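Local coordinates for tRNA (adenine(58)-N(1))-methyltransferase catalytic subunit TRM61 C-terminal domain-containing protein (Thermoplasma acidophilum, PDB 1YB2) that is a putative S-adenosyl-L-methionine-dependent methyltransferase, probably acting on adenine in RNA, as in the tRNA (adenine-58-N1) methyltransferase family, at residues T137-L148 / N163-F174. Residues are numbered along the deposited sequence; the frame is centred on the assembly and turned at random.
Sequences TLTVVERDEDNL and NVRTSRSDIADF
The carbonyl oxygen of V140 accepts from S167 N at 2.8 Å with an N-H...O angle of 166°, and the CA-H of T166 also approaches it. The same parallel ladder continues both ways: L138 O receives R165 N, while L138, V140 and E142 donate to the carbonyls of N163, R165 and S167. After the last of these the ladder weakens: the bond from S169 N to E142 O is weak, stretched to 3.2 Å and poorly angled. The R168 side chain, bent at chi2 and chi3, crosses E145 and brings NH1 within 2.9 Å of R143 O, a bond tilted from both the guanidinium and carbonyl planes. L148, on the first turn of helix 145-156, spreads its methyls over 163-174, CD1 lying 4.0 Å from T166 CG2 and CD2 3.9 Å from R168 CB. On the sheet face bearing T139 and V141, the F174 ring receives V141 CG2 over its centre, 3.6 Å from the centroid and 3° off the normal, a CH-pi contact. V141 CG1, anti to the backbone N, instead meets S169 O at 3.5 Å. D170 OD1 sits above the centre of the R143 guanidinium, 3.5 Å from R143 NH2, a salt bridge of charges alone with no N-H aimed at the oxygen; D170 OD2 accepts from A172 N in an Asx turn. Strands 137-141 and 164-167, parallel within 16° and joined through helix 145-156, form a beta-alpha-beta unit, 164-167 outermost in the sheet within this chain, of a Rossmann-like methyltransferase domain, with E142 and D170, predicted S-adenosyl-L-methionine ligands, toward the strands' C-terminal ends.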
ATOM      1  N   THR A 137       8.570   9.914  11.985  1.00 27.07           N
ATOM      2  CA  THR A 137       9.786  10.381  11.335  1.00 26.56           C
ATOM      3  C   THR A 137      10.247   9.376  10.294  1.00 25.51           C
ATOM      4  O   THR A 137       9.962   8.173  10.390  1.00 25.82           O
ATOM      5  CB  THR A 137      10.958  10.584  12.357  1.00 26.38           C
ATOM      6  OG1 THR A 137      11.227   9.343  13.022  1.00 28.52           O
ATOM      7  CG2 THR A 137      10.651  11.675  13.413  1.00 27.13           C
ATOM      8  N   LEU A 138      10.963   9.883   9.298  1.00 24.87           N
ATOM      9  CA  LEU A 138      11.620   9.053   8.305  1.00 24.02           C
ATOM     10  C   LEU A 138      13.111   9.364   8.335  1.00 24.45           C
ATOM     11  O   LEU A 138      13.520  10.540   8.308  1.00 23.76           O
ATOM     12  CB  LEU A 138      11.041   9.306   6.901  1.00 24.03           C
ATOM     13  CG  LEU A 138      11.797   8.731   5.704  1.00 22.30           C
ATOM     14  CD1 LEU A 138      11.839   7.182   5.738  1.00 20.59           C
ATOM     15  CD2 LEU A 138      11.144   9.207   4.395  1.00 23.80           C
ATOM     16  N   THR A 139      13.905   8.300   8.408  1.00 24.32           N
ATOM     17  CA  THR A 139      15.351   8.377   8.310  1.00 25.12           C
ATOM     18  C   THR A 139      15.834   7.654   7.066  1.00 24.96           C
ATOM     19  O   THR A 139      15.580   6.460   6.878  1.00 25.89           O
ATOM     20  CB  THR A 139      16.026   7.824   9.594  1.00 25.57           C
ATOM     21  OG1 THR A 139      15.514   8.545  10.729  1.00 27.38           O
ATOM     22  CG2 THR A 139      17.585   7.994   9.540  1.00 25.28           C
ATOM     23  N   VAL A 140      16.535   8.382   6.213  1.00 25.20           N
ATOM     24  CA  VAL A 140      16.984   7.845   4.929  1.00 24.98           C
ATOM     25  C   VAL A 140      18.499   7.727   4.955  1.00 25.29           C
ATOM     26  O   VAL A 140      19.209   8.713   5.205  1.00 25.09           O
ATOM     27  CB  VAL A 140      16.540   8.757   3.758  1.00 25.11           C
ATOM     28  CG1 VAL A 140      17.071   8.239   2.428  1.00 25.02           C
ATOM     29  CG2 VAL A 140      15.015   8.867   3.719  1.00 24.61           C
ATOM     30  N   VAL A 141      18.985   6.508   4.740  1.00 24.89           N
ATOM     31  CA  VAL A 141      20.412   6.213   4.649  1.00 24.90           C
ATOM     32  C   VAL A 141      20.691   5.888   3.189  1.00 25.90           C
ATOM     33  O   VAL A 141      20.137   4.915   2.651  1.00 25.97           O
ATOM     34  CB  VAL A 141      20.809   4.985   5.534  1.00 24.80           C
ATOM     35  CG1 VAL A 141      22.325   4.695   5.453  1.00 24.03           C
ATOM     36  CG2 VAL A 141      20.379   5.186   6.976  1.00 24.29           C
ATOM     37  N   GLU A 142      21.506   6.717   2.539  1.00 26.53           N
ATOM     38  CA  GLU A 142      21.807   6.572   1.108  1.00 28.23           C
ATOM     39  C   GLU A 142      23.291   6.819   0.824  1.00 29.55           C
ATOM     40  O   GLU A 142      23.817   7.884   1.136  1.00 29.52           O
ATOM     41  CB  GLU A 142      20.927   7.510   0.264  1.00 27.73           C
ATOM     42  CG  GLU A 142      21.284   7.618  -1.230  1.00 29.12           C
ATOM     43  CD  GLU A 142      21.285   6.271  -1.973  1.00 30.93           C
ATOM     44  OE1 GLU A 142      20.355   5.469  -1.781  1.00 29.87           O
ATOM     45  OE2 GLU A 142      22.220   6.026  -2.771  1.00 32.30           O
ATOM     46  N   ARG A 143      23.950   5.841   0.203  1.00 31.49           N
ATOM     47  CA  ARG A 143      25.397   5.919  -0.077  1.00 33.83           C
ATOM     48  C   ARG A 143      25.767   6.907  -1.194  1.00 33.96           C
ATOM     49  O   ARG A 143      26.871   7.460  -1.200  1.00 34.29           O
ATOM     50  CB  ARG A 143      25.956   4.525  -0.395  1.00 33.75           C
ATOM     51  CG  ARG A 143      25.411   3.920  -1.703  1.00 35.38           C
ATOM     52  CD  ARG A 143      25.876   2.496  -1.908  1.00 36.32           C
ATOM     53  NE  ARG A 143      25.267   1.583  -0.942  1.00 43.49           N
ATOM     54  CZ  ARG A 143      25.479   0.268  -0.903  1.00 44.81           C
ATOM     55  NH1 ARG A 143      26.288  -0.310  -1.791  1.00 45.94           N
ATOM     56  NH2 ARG A 143      24.880  -0.471   0.027  1.00 45.31           N
ATOM     57  N   ASP A 144      24.861   7.115  -2.142  1.00 34.68           N
ATOM     58  CA  ASP A 144      25.118   7.988  -3.288  1.00 35.85           C
ATOM     59  C   ASP A 144      24.641   9.421  -3.031  1.00 36.05           C
ATOM     60  O   ASP A 144      23.439   9.669  -2.892  1.00 35.64           O
ATOM     61  CB  ASP A 144      24.469   7.412  -4.548  1.00 36.20           C
ATOM     62  CG  ASP A 144      24.945   8.089  -5.813  1.00 38.98           C
ATOM     63  OD1 ASP A 144      24.411   9.164  -6.170  1.00 41.34           O
ATOM     64  OD2 ASP A 144      25.864   7.539  -6.458  1.00 42.38           O
ATOM     65  N   GLU A 145      25.585  10.360  -2.975  1.00 36.43           N
ATOM     66  CA  GLU A 145      25.289  11.750  -2.615  1.00 37.39           C
ATOM     67  C   GLU A 145      24.307  12.392  -3.591  1.00 37.26           C
ATOM     68  O   GLU A 145      23.402  13.129  -3.185  1.00 37.32           O
ATOM     69  CB  GLU A 145      26.580  12.583  -2.553  1.00 37.65           C
ATOM     70  CG  GLU A 145      26.456  13.901  -1.785  1.00 38.66           C
ATOM     71  CD  GLU A 145      27.668  14.807  -1.965  1.00 39.24           C
ATOM     72  OE1 GLU A 145      27.868  15.334  -3.084  1.00 41.97           O
ATOM     73  OE2 GLU A 145      28.419  15.006  -0.986  1.00 42.48           O
ATOM     74  N   ASP A 146      24.496  12.109  -4.877  1.00 37.44           N
ATOM     75  CA  ASP A 146      23.705  12.744  -5.925  1.00 37.34           C
ATOM     76  C   ASP A 146      22.277  12.198  -5.935  1.00 36.52           C
ATOM     77  O   ASP A 146      21.323  12.973  -6.006  1.00 35.99           O
ATOM     78  CB  ASP A 146      24.369  12.578  -7.294  1.00 37.96           C
ATOM     79  CG  ASP A 146      25.579  13.496  -7.487  1.00 40.60           C
ATOM     80  OD1 ASP A 146      25.945  14.270  -6.566  1.00 43.34           O
ATOM     81  OD2 ASP A 146      26.171  13.448  -8.587  1.00 43.57           O
ATOM     82  N   ASN A 147      22.145  10.872  -5.843  1.00 35.52           N
ATOM     83  CA  ASN A 147      20.847  10.224  -5.712  1.00 34.61           C
ATOM     84  C   ASN A 147      20.084  10.719  -4.492  1.00 33.45           C
ATOM     85  O   ASN A 147      18.873  10.919  -4.565  1.00 33.04           O
ATOM     86  CB  ASN A 147      20.984   8.694  -5.659  1.00 35.41           C
ATOM     87  CG  ASN A 147      21.413   8.090  -6.991  1.00 37.37           C
ATOM     88  OD1 ASN A 147      21.647   8.804  -7.966  1.00 41.36           O
ATOM     89  ND2 ASN A 147      21.535   6.769  -7.031  1.00 38.93           N
ATOM     90  N   LEU A 148      20.794  10.918  -3.379  1.00 31.95           N
ATOM     91  CA  LEU A 148      20.180  11.445  -2.158  1.00 30.88           C
ATOM     92  C   LEU A 148      19.640  12.861  -2.345  1.00 30.67           C
ATOM     93  O   LEU A 148      18.480  13.123  -2.033  1.00 29.94           O
ATOM     94  CB  LEU A 148      21.135  11.381  -0.959  1.00 30.19           C
ATOM     95  CG  LEU A 148      20.570  11.883   0.378  1.00 29.93           C
ATOM     96  CD1 LEU A 148      19.301  11.114   0.794  1.00 29.03           C
ATOM     97  CD2 LEU A 148      21.617  11.807   1.475  1.00 30.25           C
ATOM     98  N   ASN A 163      10.161  16.325   9.160  1.00 24.49           N
ATOM     99  CA  ASN A 163      10.279  15.045   9.873  1.00 24.29           C
ATOM    100  C   ASN A 163      11.149  14.011   9.161  1.00 24.35           C
ATOM    101  O   ASN A 163      11.049  12.807   9.428  1.00 23.90           O
ATOM    102  CB  ASN A 163       8.892  14.473  10.240  1.00 24.48           C
ATOM    103  CG  ASN A 163       8.050  14.041   9.003  1.00 24.71           C
ATOM    104  OD1 ASN A 163       7.195  13.163   9.114  1.00 26.91           O
ATOM    105  ND2 ASN A 163       8.286  14.657   7.856  1.00 23.54           N
ATOM    106  N   VAL A 164      12.002  14.482   8.256  1.00 24.31           N
ATOM    107  CA  VAL A 164      12.947  13.609   7.555  1.00 23.87           C
ATOM    108  C   VAL A 164      14.386  13.909   7.972  1.00 24.13           C
ATOM    109  O   VAL A 164      14.795  15.065   8.054  1.00 23.53           O
ATOM    110  CB  VAL A 164      12.806  13.698   6.009  1.00 23.91           C
ATOM    111  CG1 VAL A 164      13.763  12.738   5.323  1.00 23.02           C
ATOM    112  CG2 VAL A 164      11.367  13.392   5.573  1.00 22.23           C
ATOM    113  N   ARG A 165      15.141  12.842   8.239  1.00 24.75           N
ATOM    114  CA  ARG A 165      16.572  12.930   8.515  1.00 25.61           C
ATOM    115  C   ARG A 165      17.325  12.082   7.495  1.00 24.78           C
ATOM    116  O   ARG A 165      16.824  11.042   7.054  1.00 24.62           O
ATOM    117  CB  ARG A 165      16.865  12.484   9.953  1.00 25.75           C
ATOM    118  CG  ARG A 165      16.420  13.538  10.979  1.00 26.81           C
ATOM    119  CD  ARG A 165      16.773  13.141  12.423  1.00 28.27           C
ATOM    120  NE  ARG A 165      18.220  13.166  12.693  1.00 31.86           N
ATOM    121  CZ  ARG A 165      18.941  14.262  12.937  1.00 33.80           C
ATOM    122  NH1 ARG A 165      18.379  15.462  12.963  1.00 35.04           N
ATOM    123  NH2 ARG A 165      20.245  14.157  13.158  1.00 34.51           N
ATOM    124  N   THR A 166      18.498  12.544   7.078  1.00 24.08           N
ATOM    125  CA  THR A 166      19.276  11.804   6.089  1.00 24.09           C
ATOM    126  C   THR A 166      20.691  11.522   6.567  1.00 24.37           C
ATOM    127  O   THR A 166      21.307  12.330   7.277  1.00 22.94           O
ATOM    128  CB  THR A 166      19.385  12.539   4.725  1.00 24.34           C
ATOM    129  OG1 THR A 166      20.134  13.739   4.900  1.00 23.40           O
ATOM    130  CG2 THR A 166      18.003  12.849   4.127  1.00 23.92           C
ATOM    131  N   SER A 167      21.197  10.362   6.170  1.00 24.40           N
ATOM    132  CA  SER A 167      22.605  10.046   6.333  1.00 25.27           C
ATOM    133  C   SER A 167      23.160   9.621   4.989  1.00 26.00           C
ATOM    134  O   SER A 167      22.701   8.652   4.396  1.00 24.90           O
ATOM    135  CB  SER A 167      22.804   8.927   7.344  1.00 25.20           C
ATOM    136  OG  SER A 167      24.184   8.654   7.450  1.00 26.49           O
ATOM    137  N   ARG A 168      24.129  10.378   4.496  1.00 26.98           N
ATOM    138  CA  ARG A 168      24.819  10.023   3.276  1.00 29.21           C
ATOM    139  C   ARG A 168      25.965   9.112   3.701  1.00 30.40           C
ATOM    140  O   ARG A 168      27.054   9.575   4.049  1.00 30.34           O
ATOM    141  CB  ARG A 168      25.342  11.282   2.552  1.00 29.62           C
ATOM    142  CG  ARG A 168      25.500  11.151   1.028  1.00 30.84           C
ATOM    143  CD  ARG A 168      26.511  10.074   0.616  1.00 32.37           C
ATOM    144  NE  ARG A 168      27.862  10.358   1.103  1.00 34.28           N
ATOM    145  CZ  ARG A 168      28.792   9.429   1.334  1.00 34.01           C
ATOM    146  NH1 ARG A 168      28.521   8.148   1.120  1.00 34.48           N
ATOM    147  NH2 ARG A 168      29.989   9.777   1.792  1.00 34.09           N
ATOM    148  N   SER A 169      25.695   7.813   3.701  1.00 31.72           N
ATOM    149  CA  SER A 169      26.669   6.825   4.119  1.00 33.05           C
ATOM    150  C   SER A 169      26.199   5.455   3.674  1.00 34.17           C
ATOM    151  O   SER A 169      25.028   5.278   3.303  1.00 34.22           O
ATOM    152  CB  SER A 169      26.839   6.837   5.648  1.00 33.22           C
ATOM    153  OG  SER A 169      25.657   6.402   6.296  1.00 33.22           O
ATOM    154  N   ASP A 170      27.121   4.496   3.691  1.00 35.24           N
ATOM    155  CA  ASP A 170      26.776   3.092   3.550  1.00 36.44           C
ATOM    156  C   ASP A 170      26.169   2.657   4.868  1.00 36.36           C
ATOM    157  O   ASP A 170      26.610   3.102   5.942  1.00 36.06           O
ATOM    158  CB  ASP A 170      28.026   2.251   3.259  1.00 37.46           C
ATOM    159  CG  ASP A 170      27.689   0.819   2.854  1.00 40.14           C
ATOM    160  OD1 ASP A 170      27.772   0.528   1.633  1.00 43.54           O
ATOM    161  OD2 ASP A 170      27.332  -0.005   3.744  1.00 42.72           O
ATOM    162  N   ILE A 171      25.168   1.782   4.784  1.00 36.11           N
ATOM    163  CA  ILE A 171      24.509   1.235   5.968  1.00 36.40           C
ATOM    164  C   ILE A 171      25.499   0.599   6.960  1.00 36.69           C
ATOM    165  O   ILE A 171      25.296   0.674   8.175  1.00 36.87           O
ATOM    166  CB  ILE A 171      23.314   0.276   5.596  1.00 35.82           C
ATOM    167  CG1 ILE A 171      22.533  -0.154   6.842  1.00 35.05           C
ATOM    168  CG2 ILE A 171      23.787  -0.941   4.814  1.00 35.55           C
ATOM    169  CD1 ILE A 171      21.801   0.991   7.535  1.00 34.55           C
ATOM    170  N   ALA A 172      26.575   0.008   6.444  1.00 37.51           N
ATOM    171  CA  ALA A 172      27.615  -0.588   7.303  1.00 38.55           C
ATOM    172  C   ALA A 172      28.202   0.428   8.290  1.00 39.03           C
ATOM    173  O   ALA A 172      28.438   0.110   9.462  1.00 39.56           O
ATOM    174  CB  ALA A 172      28.728  -1.198   6.449  1.00 38.60           C
ATOM    175  N   ASP A 173      28.417   1.648   7.802  1.00 39.28           N
ATOM    176  CA  ASP A 173      29.018   2.725   8.587  1.00 39.53           C
ATOM    177  C   ASP A 173      27.990   3.525   9.375  1.00 39.41           C
ATOM    178  O   ASP A 173      28.356   4.278  10.274  1.00 39.32           O
ATOM    179  CB  ASP A 173      29.806   3.659   7.674  1.00 39.69           C
ATOM    180  CG  ASP A 173      30.821   2.915   6.831  1.00 40.68           C
ATOM    181  OD1 ASP A 173      31.530   2.043   7.388  1.00 42.12           O
ATOM    182  OD2 ASP A 173      30.906   3.201   5.617  1.00 41.78           O
ATOM    183  N   PHE A 174      26.712   3.357   9.038  1.00 38.72           N
ATOM    184  CA  PHE A 174      25.657   4.156   9.639  1.00 38.62           C
ATOM    185  C   PHE A 174      25.528   3.867  11.119  1.00 38.76           C
ATOM    186  O   PHE A 174      25.429   2.724  11.529  1.00 39.04           O
ATOM    187  CB  PHE A 174      24.309   3.920   8.925  1.00 37.66           C
ATOM    188  CG  PHE A 174      23.154   4.650   9.551  1.00 36.50           C
ATOM    189  CD1 PHE A 174      23.133   6.045   9.595  1.00 35.02           C
ATOM    190  CD2 PHE A 174      22.086   3.943  10.099  1.00 34.27           C
ATOM    191  CE1 PHE A 174      22.066   6.718  10.179  1.00 34.49           C
ATOM    192  CE2 PHE A 174      21.015   4.605  10.680  1.00 33.15           C
ATOM    193  CZ  PHE A 174      21.000   5.994  10.718  1.00 34.45           C
TER